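Local coordinates for putative acetyl xylan esterase (Cellvibrio japonicus, PDB 2W9X), which removes acetyl groups from plant cell wall polysaccharides, acting on acetylated xylan and, with a large preference, on glucomannan, at residues A54-T59 against R108-K113; K69-Q74 against S121-G126; I76-V81 against E112-T117; F152-G157 against K172-Q177. One frame throughout, in Å; residues are numbered along the deposited sequence.

Interaction 1 (A54-T59 against R108-K113); sequences AVYFET and RVRLEK
The guanidinium of Arg110 lies flat on the ring of Tyr56. Arg110 NH2 sits 3.4 Å above the ring plane, over its centre, and the two planes are 23° apart. Arg110 CZ is 4.0 Å from the centroid of the Tyr56 ring, close enough for a cation-pi interaction. Two carboxylates meet the guanidinium at its edge. Glu58 OE1 forms a salt bridge with Arg110 NH1 at 2.8 Å, its hydrogen bond weak because bent. Glu112 OE2, from the same strand as the arginine, receives Arg110 NE through its anti lone pair. Arg110 can span these partners because its chain is extended from CG to NE, with CG anti to the backbone N (chi1 -176°). Glu58 also pairs with Arg141, and Glu112 with Lys186. The Tyr56 hydroxyl bonds to Asp191 and to Tyr192 N, while Arg110 NH2 bonds to Tyr192 OH, which helps hold the stack.

The two strands run antiparallel in the curled sheet of the CE2 N-terminal domain. Phe57 with Leu111 and Thr59 with Val109 are hydrogen-bonded pairs, each closed by two backbone bonds. Lys113 N adds a bond to Val55 O. On the apolar face, Phe57 CD2 touches Leu111 CD2 at 3.9 Å, and the two side chains point the same way beside Phe127 and Phe124.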
loop_
_atom_site.group_PDB
_atom_site.type_symbol
_atom_site.label_atom_id
_atom_site.label_comp_id
_atom_site.label_asym_id
_atom_site.label_seq_id
_atom_site.Cartn_x
_atom_site.Cartn_y
_atom_site.Cartn_z
ATOM N N ALA B 54 6.678 24.253 -10.336
ATOM C CA ALA B 54 7.494 23.274 -11.081
ATOM C C ALA B 54 7.138 23.056 -12.563
ATOM O O ALA B 54 7.530 22.040 -13.162
ATOM C CB ALA B 54 7.555 21.928 -10.320
ATOM N N VAL B 55 6.407 24.012 -13.137
ATOM C CA VAL B 55 6.074 24.040 -14.554
ATOM C C VAL B 55 7.365 24.028 -15.391
ATOM O O VAL B 55 8.398 24.546 -14.953
ATOM C CB VAL B 55 5.167 25.286 -14.874
ATOM C CG1 VAL B 55 5.144 25.606 -16.338
ATOM C CG2 VAL B 55 3.749 25.051 -14.363
ATOM N N TYR B 56 7.316 23.392 -16.563
ATOM C CA TYR B 56 8.470 23.376 -17.475
ATOM C C TYR B 56 8.094 23.385 -18.955
ATOM O O TYR B 56 6.992 22.964 -19.336
ATOM C CB TYR B 56 9.428 22.207 -17.168
ATOM C CG TYR B 56 8.821 20.822 -17.248
ATOM C CD1 TYR B 56 8.864 20.090 -18.439
ATOM C CD2 TYR B 56 8.224 20.234 -16.125
ATOM C CE1 TYR B 56 8.315 18.811 -18.517
ATOM C CE2 TYR B 56 7.673 18.956 -16.190
ATOM C CZ TYR B 56 7.723 18.247 -17.386
ATOM O OH TYR B 56 7.191 16.981 -17.456
ATOM N N PHE B 57 9.028 23.867 -19.772
ATOM C CA PHE B 57 8.890 23.930 -21.232
ATOM C C PHE B 57 10.146 23.351 -21.888
ATOM O O PHE B 57 11.277 23.676 -21.478
ATOM C CB PHE B 57 8.693 25.379 -21.693
ATOM C CG PHE B 57 7.545 26.083 -21.020
ATOM C CD1 PHE B 57 6.269 26.074 -21.594
ATOM C CD2 PHE B 57 7.736 26.770 -19.827
ATOM C CE1 PHE B 57 5.210 26.722 -20.975
ATOM C CE2 PHE B 57 6.671 27.423 -19.200
ATOM C CZ PHE B 57 5.412 27.398 -19.774
ATOM N N GLU B 58 9.947 22.488 -22.884
ATOM C CA GLU B 58 11.057 21.832 -23.572
ATOM C C GLU B 58 10.995 22.066 -25.069
ATOM O O GLU B 58 9.902 22.171 -25.647
ATOM C CB GLU B 58 11.089 20.333 -23.293
ATOM C CG GLU B 58 11.545 19.985 -21.880
ATOM C CD GLU B 58 11.329 18.534 -21.540
ATOM O OE1 GLU B 58 12.333 17.845 -21.295
ATOM O OE2 GLU B 58 10.163 18.075 -21.521
ATOM N N THR B 59 12.175 22.156 -25.682
ATOM C CA THR B 59 12.295 22.205 -27.144
ATOM C C THR B 59 13.589 21.552 -27.651
ATOM O O THR B 59 14.510 21.280 -26.867
ATOM C CB THR B 59 12.120 23.636 -27.706
ATOM O OG1 THR B 59 11.840 23.550 -29.102
ATOM C CG2 THR B 59 13.365 24.496 -27.498
ATOM N N ARG B 108 18.942 20.176 -27.205
ATOM C CA ARG B 108 17.749 20.007 -26.368
ATOM C C ARG B 108 17.773 21.078 -25.281
ATOM O O ARG B 108 18.808 21.288 -24.645
ATOM C CB ARG B 108 17.688 18.597 -25.747
ATOM C CG ARG B 108 17.432 17.491 -26.779
ATOM C CD ARG B 108 17.103 16.137 -26.169
ATOM N NE ARG B 108 18.280 15.439 -25.647
ATOM C CZ ARG B 108 18.519 15.215 -24.354
ATOM N NH1 ARG B 108 17.666 15.634 -23.419
ATOM N NH2 ARG B 108 19.620 14.567 -23.990
ATOM N N VAL B 109 16.649 21.774 -25.093
ATOM C CA VAL B 109 16.560 22.868 -24.114
ATOM C C VAL B 109 15.333 22.727 -23.201
ATOM O O VAL B 109 14.209 22.603 -23.683
ATOM C CB VAL B 109 16.548 24.256 -24.798
ATOM C CG1 VAL B 109 16.409 25.369 -23.770
ATOM C CG2 VAL B 109 17.809 24.467 -25.642
ATOM N N ARG B 110 15.570 22.768 -21.889
ATOM C CA ARG B 110 14.524 22.635 -20.869
ATOM C C ARG B 110 14.541 23.843 -19.927
ATOM O O ARG B 110 15.559 24.124 -19.291
ATOM C CB ARG B 110 14.749 21.341 -20.073
ATOM C CG ARG B 110 13.682 21.008 -19.028
ATOM C CD ARG B 110 13.975 19.667 -18.382
ATOM N NE ARG B 110 13.024 19.341 -17.320
ATOM C CZ ARG B 110 12.067 18.422 -17.409
ATOM N NH1 ARG B 110 11.905 17.707 -18.515
ATOM N NH2 ARG B 110 11.272 18.204 -16.371
ATOM N N LEU B 111 13.422 24.564 -19.863
ATOM C CA LEU B 111 13.265 25.691 -18.945
ATOM C C LEU B 111 12.371 25.246 -17.788
ATOM O O LEU B 111 11.299 24.667 -18.028
ATOM C CB LEU B 111 12.635 26.884 -19.676
ATOM C CG LEU B 111 12.079 28.064 -18.865
ATOM C CD1 LEU B 111 13.189 28.989 -18.374
ATOM C CD2 LEU B 111 11.033 28.848 -19.673
ATOM N N GLU B 112 12.804 25.500 -16.546
ATOM C CA GLU B 112 12.025 25.085 -15.363
ATOM C C GLU B 112 11.745 26.224 -14.385
ATOM O O GLU B 112 12.647 26.960 -14.000
ATOM C CB GLU B 112 12.740 23.949 -14.601
ATOM C CG GLU B 112 12.969 22.671 -15.418
ATOM C CD GLU B 112 13.782 21.610 -14.702
ATOM O OE1 GLU B 112 14.482 21.903 -13.700
ATOM O OE2 GLU B 112 13.722 20.454 -15.156
ATOM N N LYS B 113 10.488 26.339 -13.965
ATOM C CA LYS B 113 10.099 27.203 -12.847
ATOM C C LYS B 113 10.575 26.572 -11.520
ATOM O O LYS B 113 10.429 25.366 -11.301
ATOM C CB LYS B 113 8.581 27.402 -12.862
ATOM C CG LYS B 113 7.965 28.144 -11.687
ATOM C CD LYS B 113 6.502 27.715 -11.576
ATOM C CE LYS B 113 5.564 28.847 -11.216
ATOM N NZ LYS B 113 5.554 29.155 -9.775
#

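Interaction 2 (K69-Q74 against S121-G126); sequences KFDDDQ and SGRFLG
Asp71 OD2 meets Arg123 NH2 at 2.7 Å in a salt bridge on the outer face of this strand pair. The carboxylate does not lie in the guanidinium plane. It comes over one face, with the two planes 80° apart, and Asp71 CB stands 3.7 Å above that face of Arg123 near its rim. The arginine reaches this place by bending at chi3 (-73°), which folds its end back over the aspartate.

Behind the salt bridge, Asp71 and Arg123 form an antiparallel hydrogen-bonded pair. Asp71 N bonds to Arg123 O and Arg123 N to Asp71 O, both donors standing well above the carbonyl planes. Lys69 O receives Leu125 N at 2.7 Å, and Lys69 CB touches Leu125 CB at 3.5 Å. On the inner face, Phe70 CD1 lies 4.2 Å from Phe124 CD1, at the edge of that ring, with the ring planes 58° apart. Further along, Asp72 OD1 accepts Gln74 N in an Asx turn, while OD2 packs on Gly122 CA and bonds to Tyr50.

The pair is central in a five-stranded antiparallel sheet. Strand 47-50 lies beside 122-128, and strand 95-98 beside 67-72. Phe70 and Phe124 both pack on Leu111 of strand 108-113 in the other sheet.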
loop_
_atom_site.group_PDB
_atom_site.type_symbol
_atom_site.label_atom_id
_atom_site.label_comp_id
_atom_site.label_asym_id
_atom_site.label_seq_id
_atom_site.Cartn_x
_atom_site.Cartn_y
_atom_site.Cartn_z
ATOM N N LYS B 69 11.290 34.258 -24.948
ATOM C CA LYS B 69 10.465 35.428 -24.684
ATOM C C LYS B 69 9.728 35.226 -23.373
ATOM O O LYS B 69 8.951 34.277 -23.228
ATOM C CB LYS B 69 9.454 35.659 -25.808
ATOM C CG LYS B 69 10.033 36.109 -27.132
ATOM C CD LYS B 69 8.912 36.521 -28.074
ATOM C CE LYS B 69 8.538 38.006 -27.944
ATOM N NZ LYS B 69 9.419 38.897 -28.758
ATOM N N PHE B 70 9.968 36.131 -22.432
ATOM C CA PHE B 70 9.360 36.067 -21.104
ATOM C C PHE B 70 8.349 37.185 -20.892
ATOM O O PHE B 70 8.491 38.268 -21.452
ATOM C CB PHE B 70 10.433 36.242 -20.027
ATOM C CG PHE B 70 11.244 35.015 -19.741
ATOM C CD1 PHE B 70 10.705 33.958 -19.000
ATOM C CD2 PHE B 70 12.577 34.944 -20.144
ATOM C CE1 PHE B 70 11.474 32.837 -18.709
ATOM C CE2 PHE B 70 13.357 33.826 -19.854
ATOM C CZ PHE B 70 12.809 32.773 -19.137
ATOM N N ASP B 71 7.335 36.914 -20.076
ATOM C CA ASP B 71 6.571 37.956 -19.387
ATOM C C ASP B 71 6.332 37.460 -17.967
ATOM O O ASP B 71 5.228 37.010 -17.616
ATOM C CB ASP B 71 5.254 38.290 -20.098
ATOM C CG ASP B 71 4.598 39.571 -19.559
ATOM O OD1 ASP B 71 5.283 40.381 -18.901
ATOM O OD2 ASP B 71 3.390 39.776 -19.792
ATOM N N ASP B 72 7.393 37.506 -17.162
ATOM C CA ASP B 72 7.376 36.922 -15.831
ATOM C C ASP B 72 8.375 37.613 -14.886
ATOM O O ASP B 72 9.589 37.366 -14.954
ATOM C CB ASP B 72 7.674 35.419 -15.935
ATOM C CG ASP B 72 7.381 34.659 -14.646
ATOM O OD1 ASP B 72 7.408 35.258 -13.550
ATOM O OD2 ASP B 72 7.116 33.442 -14.743
ATOM N N ASP B 73 7.856 38.483 -14.018
ATOM C CA ASP B 73 8.664 39.088 -12.956
ATOM C C ASP B 73 8.348 38.468 -11.586
ATOM O O ASP B 73 8.608 39.072 -10.546
ATOM C CB ASP B 73 8.468 40.617 -12.922
ATOM C CG ASP B 73 7.079 41.030 -12.430
ATOM O OD1 ASP B 73 6.169 40.173 -12.363
ATOM O OD2 ASP B 73 6.896 42.229 -12.114
ATOM N N GLN B 74 7.784 37.262 -11.600
ATOM C CA GLN B 74 7.323 36.608 -10.378
ATOM C C GLN B 74 8.188 35.420 -9.982
ATOM O O GLN B 74 8.289 35.104 -8.812
ATOM C CB GLN B 74 5.870 36.138 -10.545
ATOM C CG GLN B 74 4.847 37.268 -10.676
ATOM C CD GLN B 74 4.782 38.116 -9.430
ATOM O OE1 GLN B 74 4.556 37.611 -8.337
ATOM N NE2 GLN B 74 4.987 39.412 -9.586
ATOM N N SER B 121 0.545 35.046 -11.134
ATOM C CA SER B 121 0.922 34.150 -12.221
ATOM C C SER B 121 2.057 34.730 -13.053
ATOM O O SER B 121 2.434 35.884 -12.876
ATOM C CB SER B 121 -0.291 33.809 -13.092
ATOM O OG SER B 121 -0.828 34.967 -13.701
ATOM N N GLY B 122 2.617 33.914 -13.940
ATOM C CA GLY B 122 3.684 34.354 -14.848
ATOM C C GLY B 122 3.401 33.884 -16.261
ATOM O O GLY B 122 2.632 32.944 -16.459
ATOM N N ARG B 123 4.011 34.535 -17.249
ATOM C CA ARG B 123 3.840 34.111 -18.631
ATOM C C ARG B 123 5.164 33.804 -19.334
ATOM O O ARG B 123 6.153 34.533 -19.191
ATOM C CB ARG B 123 3.040 35.151 -19.431
ATOM C CG ARG B 123 1.848 35.756 -18.679
ATOM C CD ARG B 123 0.790 36.322 -19.614
ATOM N NE ARG B 123 1.202 37.568 -20.257
ATOM C CZ ARG B 123 1.792 37.638 -21.449
ATOM N NH1 ARG B 123 2.059 36.522 -22.110
ATOM N NH2 ARG B 123 2.127 38.815 -21.983
ATOM N N PHE B 124 5.165 32.705 -20.085
ATOM C CA PHE B 124 6.236 32.382 -21.019
ATOM C C PHE B 124 5.676 32.520 -22.430
ATOM O O PHE B 124 4.581 32.019 -22.719
ATOM C CB PHE B 124 6.754 30.965 -20.772
ATOM C CG PHE B 124 7.853 30.528 -21.707
ATOM C CD1 PHE B 124 9.044 31.246 -21.800
ATOM C CD2 PHE B 124 7.715 29.360 -22.457
ATOM C CE1 PHE B 124 10.064 30.825 -22.655
ATOM C CE2 PHE B 124 8.739 28.926 -23.305
ATOM C CZ PHE B 124 9.912 29.656 -23.397
ATOM N N LEU B 125 6.430 33.195 -23.295
ATOM C CA LEU B 125 5.990 33.488 -24.657
ATOM C C LEU B 125 6.700 32.678 -25.754
ATOM O O LEU B 125 6.546 32.983 -26.939
ATOM C CB LEU B 125 6.106 34.995 -24.945
ATOM C CG LEU B 125 5.251 35.971 -24.134
ATOM C CD1 LEU B 125 5.381 37.387 -24.681
ATOM C CD2 LEU B 125 3.819 35.546 -24.191
ATOM N N GLY B 126 7.485 31.670 -25.371
ATOM C CA GLY B 126 8.041 30.731 -26.353
ATOM C C GLY B 126 9.533 30.759 -26.638
ATOM O O GLY B 126 10.265 31.644 -26.169
#

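Interaction 3 (I76-V81 against E112-T117); sequences IFRLIV and EKLTET
Charge pairs Arg78 with Glu112. The arginine grips the carboxylate side-on, and both its bonds end on Glu112 OE1: Arg78 NE at 2.8 Å, nearly along the C-O axis, and NH1 at 3.0 Å, on the syn lone pair. Guanidinium and carboxylate are nearly coplanar, 26° apart. The two side chains lie alongside each other because Arg78 turns CG between its backbone N and carbonyl carbon (chi1 70°) and then runs straight out. Glu112 OE2 has salt-bridge partners of its own, among them Lys186, and this positive surrounding probably keeps the buried acid ionised.

Backbone bonds join the strands as antiparallel neighbours in the curled sheet of the CE2 N-terminal domain. Arg78 and Glu112 are a hydrogen-bonded pair, and Phe77 with Lys113 a non-hydrogen-bonded one. Beyond the strand end, Leu114 N still reaches Ile76 O. Thr115 OG1 then accepts Ile76 N at 3.0 Å, and it also bonds to the side chain of Asn75.

Carbon contacts complete the pairing. Leu114 CD1 touches Arg78 CG at 3.6 Å, crossing the arginine chain at about a right angle. Leu114 CD2 meets Ile76 CG2 at 4.0 Å, and Thr115 CG2 packs on Ile76 CG1 at 3.7 Å. Phe77 CE1 lies 4.1 Å from Lys113 CB.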
loop_
_atom_site.group_PDB
_atom_site.type_symbol
_atom_site.label_atom_id
_atom_site.label_comp_id
_atom_site.label_asym_id
_atom_site.label_seq_id
_atom_site.Cartn_x
_atom_site.Cartn_y
_atom_site.Cartn_z
ATOM N N ILE B 76 11.741 32.693 -10.260
ATOM C CA ILE B 76 13.100 32.329 -10.635
ATOM C C ILE B 76 12.972 31.051 -11.466
ATOM O O ILE B 76 12.139 30.186 -11.161
ATOM C CB ILE B 76 14.026 32.084 -9.405
ATOM C CG1 ILE B 76 13.926 33.232 -8.390
ATOM C CG2 ILE B 76 15.482 31.878 -9.853
ATOM C CD1 ILE B 76 14.711 32.996 -7.065
ATOM N N PHE B 77 13.788 30.951 -12.517
ATOM C CA PHE B 77 13.808 29.796 -13.402
ATOM C C PHE B 77 15.215 29.263 -13.467
ATOM O O PHE B 77 16.171 29.990 -13.222
ATOM C CB PHE B 77 13.447 30.194 -14.852
ATOM C CG PHE B 77 12.054 30.713 -15.028
ATOM C CD1 PHE B 77 11.020 29.850 -15.389
ATOM C CD2 PHE B 77 11.780 32.067 -14.868
ATOM C CE1 PHE B 77 9.719 30.328 -15.569
ATOM C CE2 PHE B 77 10.491 32.556 -15.052
ATOM C CZ PHE B 77 9.459 31.688 -15.404
ATOM N N ARG B 78 15.344 27.995 -13.840
ATOM C CA ARG B 78 16.603 27.542 -14.399
ATOM C C ARG B 78 16.437 27.064 -15.846
ATOM O O ARG B 78 15.368 26.563 -16.245
ATOM C CB ARG B 78 17.318 26.523 -13.493
ATOM C CG ARG B 78 16.670 25.167 -13.406
ATOM C CD ARG B 78 17.273 24.321 -12.290
ATOM N NE ARG B 78 16.725 22.964 -12.372
ATOM C CZ ARG B 78 17.030 21.961 -11.562
ATOM N NH1 ARG B 78 16.469 20.777 -11.767
ATOM N NH2 ARG B 78 17.882 22.132 -10.559
ATOM N N LEU B 79 17.494 27.271 -16.626
ATOM C CA LEU B 79 17.528 26.882 -18.028
ATOM C C LEU B 79 18.571 25.795 -18.235
ATOM O O LEU B 79 19.734 25.968 -17.889
ATOM C CB LEU B 79 17.822 28.100 -18.911
ATOM C CG LEU B 79 17.914 27.948 -20.434
ATOM C CD1 LEU B 79 16.570 27.564 -21.009
ATOM C CD2 LEU B 79 18.380 29.260 -21.050
ATOM N N ILE B 80 18.142 24.673 -18.805
ATOM C CA ILE B 80 19.029 23.538 -19.009
ATOM C C ILE B 80 19.231 23.279 -20.505
ATOM O O ILE B 80 18.316 22.813 -21.195
ATOM C CB ILE B 80 18.505 22.276 -18.280
ATOM C CG1 ILE B 80 18.237 22.589 -16.798
ATOM C CG2 ILE B 80 19.477 21.112 -18.444
ATOM C CD1 ILE B 80 17.427 21.522 -16.049
ATOM N N VAL B 81 20.435 23.599 -20.987
ATOM C CA VAL B 81 20.814 23.403 -22.381
ATOM C C VAL B 81 21.682 22.146 -22.487
ATOM O O VAL B 81 22.773 22.094 -21.917
ATOM C CB VAL B 81 21.564 24.644 -22.942
ATOM C CG1 VAL B 81 22.012 24.417 -24.389
ATOM C CG2 VAL B 81 20.688 25.881 -22.863
ATOM N N GLU B 112 12.804 25.500 -16.546
ATOM C CA GLU B 112 12.025 25.085 -15.363
ATOM C C GLU B 112 11.745 26.224 -14.385
ATOM O O GLU B 112 12.647 26.960 -14.000
ATOM C CB GLU B 112 12.740 23.949 -14.601
ATOM C CG GLU B 112 12.969 22.671 -15.418
ATOM C CD GLU B 112 13.782 21.610 -14.702
ATOM O OE1 GLU B 112 14.482 21.903 -13.700
ATOM O OE2 GLU B 112 13.722 20.454 -15.156
ATOM N N LYS B 113 10.488 26.339 -13.965
ATOM C CA LYS B 113 10.099 27.203 -12.847
ATOM C C LYS B 113 10.575 26.572 -11.520
ATOM O O LYS B 113 10.429 25.366 -11.301
ATOM C CB LYS B 113 8.581 27.402 -12.862
ATOM C CG LYS B 113 7.965 28.144 -11.687
ATOM C CD LYS B 113 6.502 27.715 -11.576
ATOM C CE LYS B 113 5.564 28.847 -11.216
ATOM N NZ LYS B 113 5.554 29.155 -9.775
ATOM N N LEU B 114 11.159 27.402 -10.656
ATOM C CA LEU B 114 11.732 26.947 -9.382
ATOM C C LEU B 114 10.867 27.364 -8.207
ATOM O O LEU B 114 10.721 26.633 -7.242
ATOM C CB LEU B 114 13.126 27.570 -9.205
ATOM C CG LEU B 114 14.369 26.908 -9.784
ATOM C CD1 LEU B 114 14.123 26.106 -11.020
ATOM C CD2 LEU B 114 15.515 27.894 -9.956
ATOM N N THR B 115 10.299 28.560 -8.298
ATOM C CA THR B 115 9.677 29.220 -7.157
ATOM C C THR B 115 8.158 29.000 -7.093
ATOM O O THR B 115 7.545 28.515 -8.046
ATOM C CB THR B 115 9.971 30.720 -7.187
ATOM O OG1 THR B 115 9.735 31.213 -8.508
ATOM C CG2 THR B 115 11.427 31.008 -6.792
ATOM N N GLU B 116 7.574 29.336 -5.944
ATOM C CA GLU B 116 6.147 29.215 -5.723
ATOM C C GLU B 116 5.506 30.590 -5.791
ATOM O O GLU B 116 6.050 31.563 -5.247
ATOM C CB GLU B 116 5.851 28.590 -4.357
ATOM C CG GLU B 116 4.352 28.436 -4.096
ATOM C CD GLU B 116 4.019 27.786 -2.772
ATOM O OE1 GLU B 116 4.762 27.965 -1.781
ATOM O OE2 GLU B 116 2.981 27.098 -2.718
ATOM N N THR B 117 4.357 30.641 -6.467
ATOM C CA THR B 117 3.532 31.835 -6.612
ATOM C C THR B 117 2.107 31.470 -6.199
ATOM O O THR B 117 1.379 30.828 -6.967
ATOM C CB THR B 117 3.495 32.324 -8.082
ATOM O OG1 THR B 117 3.188 31.218 -8.951
ATOM C CG2 THR B 117 4.828 32.956 -8.508
#

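Interaction 4 (F152-G157 against K172-Q177); sequences FTVGYG and KTTNSQ
Val154 and Thr174 face each other at a slant, with Val154 CG1 against Thr174 CG2 at 3.9 Å. Each of these methyl branches is anti to its own backbone N, Val154 with chi1 171°. The other branch of Thr174 serves a polar role. Thr174 OG1 stands beside its backbone N (chi1 -63°) and accepts Gly157 N at 2.9 Å. That bond is almost straight, with 174° at the hydrogen. The same hydroxyl bonds to Leu170 O one helical turn back. Thr174 thus splits its side chain, with Thr174 CG2 3.5 Å from Gly155 O and the hydroxyl at Gly157 N.

Ser176 works the same loop from the other end. Ser176 OG gives a hydrogen bond to Val154 O at 2.7 Å, arriving in the carbonyl plane. Ser176 CA also approaches Val154 O, at 3.2 Å. Val154 O lies in the last turn of helix 151-154, so a side-chain hydroxyl meets it where the helix stops. Gly155 leaves the helix with positive phi, and its backbone runs close to 172-177.

The loop 155-157 follows the short helix that begins with Ser151, the inferred nucleophile, in the SGNH hydrolase fold. Tyr156 points away from segment 172-177. Its ring stacks on His336, and its OH bonds to His334. Two hydroxyls therefore hold the backbone on both flanks of Tyr156, at Val154 and Gly157. This is consistent with a second-shell part in fixing the tyrosine beside Ser151 and His336, the inferred catalytic residues.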
loop_
_atom_site.group_PDB
_atom_site.type_symbol
_atom_site.label_atom_id
_atom_site.label_comp_id
_atom_site.label_asym_id
_atom_site.label_seq_id
_atom_site.Cartn_x
_atom_site.Cartn_y
_atom_site.Cartn_z
ATOM N N PHE B 152 5.605 20.775 1.784
ATOM C CA PHE B 152 6.582 19.687 1.588
ATOM C C PHE B 152 6.683 19.326 0.110
ATOM O O PHE B 152 7.774 19.161 -0.423
ATOM C CB PHE B 152 6.188 18.437 2.382
ATOM C CG PHE B 152 6.186 18.612 3.873
ATOM C CD1 PHE B 152 6.757 19.726 4.484
ATOM C CD2 PHE B 152 5.634 17.618 4.687
ATOM C CE1 PHE B 152 6.759 19.860 5.890
ATOM C CE2 PHE B 152 5.639 17.744 6.093
ATOM C CZ PHE B 152 6.211 18.855 6.685
ATOM N N THR B 153 5.539 19.238 -0.571
ATOM C CA THR B 153 5.534 18.902 -2.005
ATOM C C THR B 153 6.082 20.037 -2.895
ATOM O O THR B 153 6.806 19.773 -3.877
ATOM C CB THR B 153 4.111 18.445 -2.463
ATOM O OG1 THR B 153 3.732 17.270 -1.733
ATOM C CG2 THR B 153 4.086 18.140 -3.938
ATOM N N VAL B 154 5.742 21.279 -2.550
ATOM C CA VAL B 154 6.287 22.483 -3.212
ATOM C C VAL B 154 7.830 22.552 -3.140
ATOM O O VAL B 154 8.483 22.996 -4.085
ATOM C CB VAL B 154 5.728 23.783 -2.569
ATOM C CG1 VAL B 154 6.460 25.027 -3.090
ATOM C CG2 VAL B 154 4.190 23.925 -2.768
ATOM N N GLY B 155 8.405 22.151 -2.008
ATOM C CA GLY B 155 9.838 22.366 -1.762
ATOM C C GLY B 155 10.111 23.674 -1.025
ATOM O O GLY B 155 11.171 24.265 -1.158
ATOM N N TYR B 156 9.115 24.134 -0.275
ATOM C CA TYR B 156 9.211 25.277 0.634
ATOM C C TYR B 156 10.526 25.350 1.385
ATOM O O TYR B 156 10.808 24.493 2.241
ATOM C CB TYR B 156 8.087 25.152 1.651
ATOM C CG TYR B 156 7.928 26.217 2.725
ATOM C CD1 TYR B 156 6.827 27.067 2.711
ATOM C CD2 TYR B 156 8.802 26.292 3.824
ATOM C CE1 TYR B 156 6.620 28.005 3.727
ATOM C CE2 TYR B 156 8.608 27.233 4.837
ATOM C CZ TYR B 156 7.510 28.079 4.775
ATOM O OH TYR B 156 7.311 29.003 5.774
ATOM N N GLY B 157 11.290 26.401 1.083
ATOM C CA GLY B 157 12.549 26.724 1.739
ATOM C C GLY B 157 13.588 25.617 1.705
ATOM O O GLY B 157 14.461 25.581 2.573
ATOM N N LYS B 172 13.296 32.966 -2.355
ATOM C CA LYS B 172 14.549 32.645 -3.071
ATOM C C LYS B 172 15.035 31.212 -2.883
ATOM O O LYS B 172 15.618 30.620 -3.798
ATOM C CB LYS B 172 15.710 33.555 -2.615
ATOM C CG LYS B 172 15.708 34.967 -3.135
ATOM C CD LYS B 172 16.996 35.670 -2.687
ATOM N N THR B 173 14.846 30.676 -1.680
ATOM C CA THR B 173 15.415 29.387 -1.336
ATOM C C THR B 173 14.479 28.229 -1.680
ATOM O O THR B 173 14.847 27.063 -1.546
ATOM C CB THR B 173 15.865 29.334 0.144
ATOM O OG1 THR B 173 14.762 29.653 1.008
ATOM C CG2 THR B 173 17.031 30.304 0.397
ATOM N N THR B 174 13.280 28.549 -2.151
ATOM C CA THR B 174 12.315 27.525 -2.552
ATOM C C THR B 174 12.656 27.062 -3.976
ATOM O O THR B 174 12.613 27.851 -4.925
ATOM C CB THR B 174 10.832 28.017 -2.402
ATOM O OG1 THR B 174 10.546 28.292 -1.023
ATOM C CG2 THR B 174 9.836 26.971 -2.918
ATOM N N ASN B 175 13.045 25.794 -4.111
ATOM C CA ASN B 175 13.342 25.230 -5.427
ATOM C C ASN B 175 12.520 23.965 -5.654
ATOM O O ASN B 175 12.896 22.865 -5.208
ATOM C CB ASN B 175 14.840 24.955 -5.595
ATOM C CG ASN B 175 15.209 24.531 -7.017
ATOM O OD1 ASN B 175 14.405 23.938 -7.734
ATOM N ND2 ASN B 175 16.443 24.815 -7.416
ATOM N N SER B 176 11.409 24.124 -6.373
ATOM C CA SER B 176 10.482 23.027 -6.577
ATOM C C SER B 176 11.089 21.860 -7.351
ATOM O O SER B 176 10.665 20.720 -7.183
ATOM C CB SER B 176 9.211 23.529 -7.274
ATOM O OG SER B 176 8.456 24.346 -6.387
ATOM N N GLN B 177 12.074 22.154 -8.198
ATOM C CA GLN B 177 12.679 21.153 -9.062
ATOM C C GLN B 177 13.625 20.240 -8.289
ATOM O O GLN B 177 14.018 19.170 -8.779
ATOM C CB GLN B 177 13.417 21.818 -10.229
ATOM C CG GLN B 177 12.537 22.686 -11.136
ATOM C CD GLN B 177 11.382 21.931 -11.787
ATOM O OE1 GLN B 177 10.453 22.546 -12.299
ATOM N NE2 GLN B 177 11.444 20.611 -11.785
#

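Overall arrangement
Interactions 1 and 3 share Glu112 and Lys113, since strand 108-113 lies between strands 56-62 and 76-81; their centres are about 8 Å apart. Interaction 2 belongs to the other sheet. It packs face to face on them, with Phe124 CD2 3.6 Å from Phe57 CG and Phe70 CE1 3.8 Å from Phe77 CE2. All three lie in the N-terminal domain. Interaction 4 lies in the hydrolase domain, its centre about 11 Å from that of interaction 3. Leu114 O and Ser176 N, 2.7 Å apart, join the two domains there. Only interaction 4 adjoins the active site: the side chain of Tyr156 is about 3 Å from that of His336 and about 4 Å from that of Ser151, the inferred nucleophile.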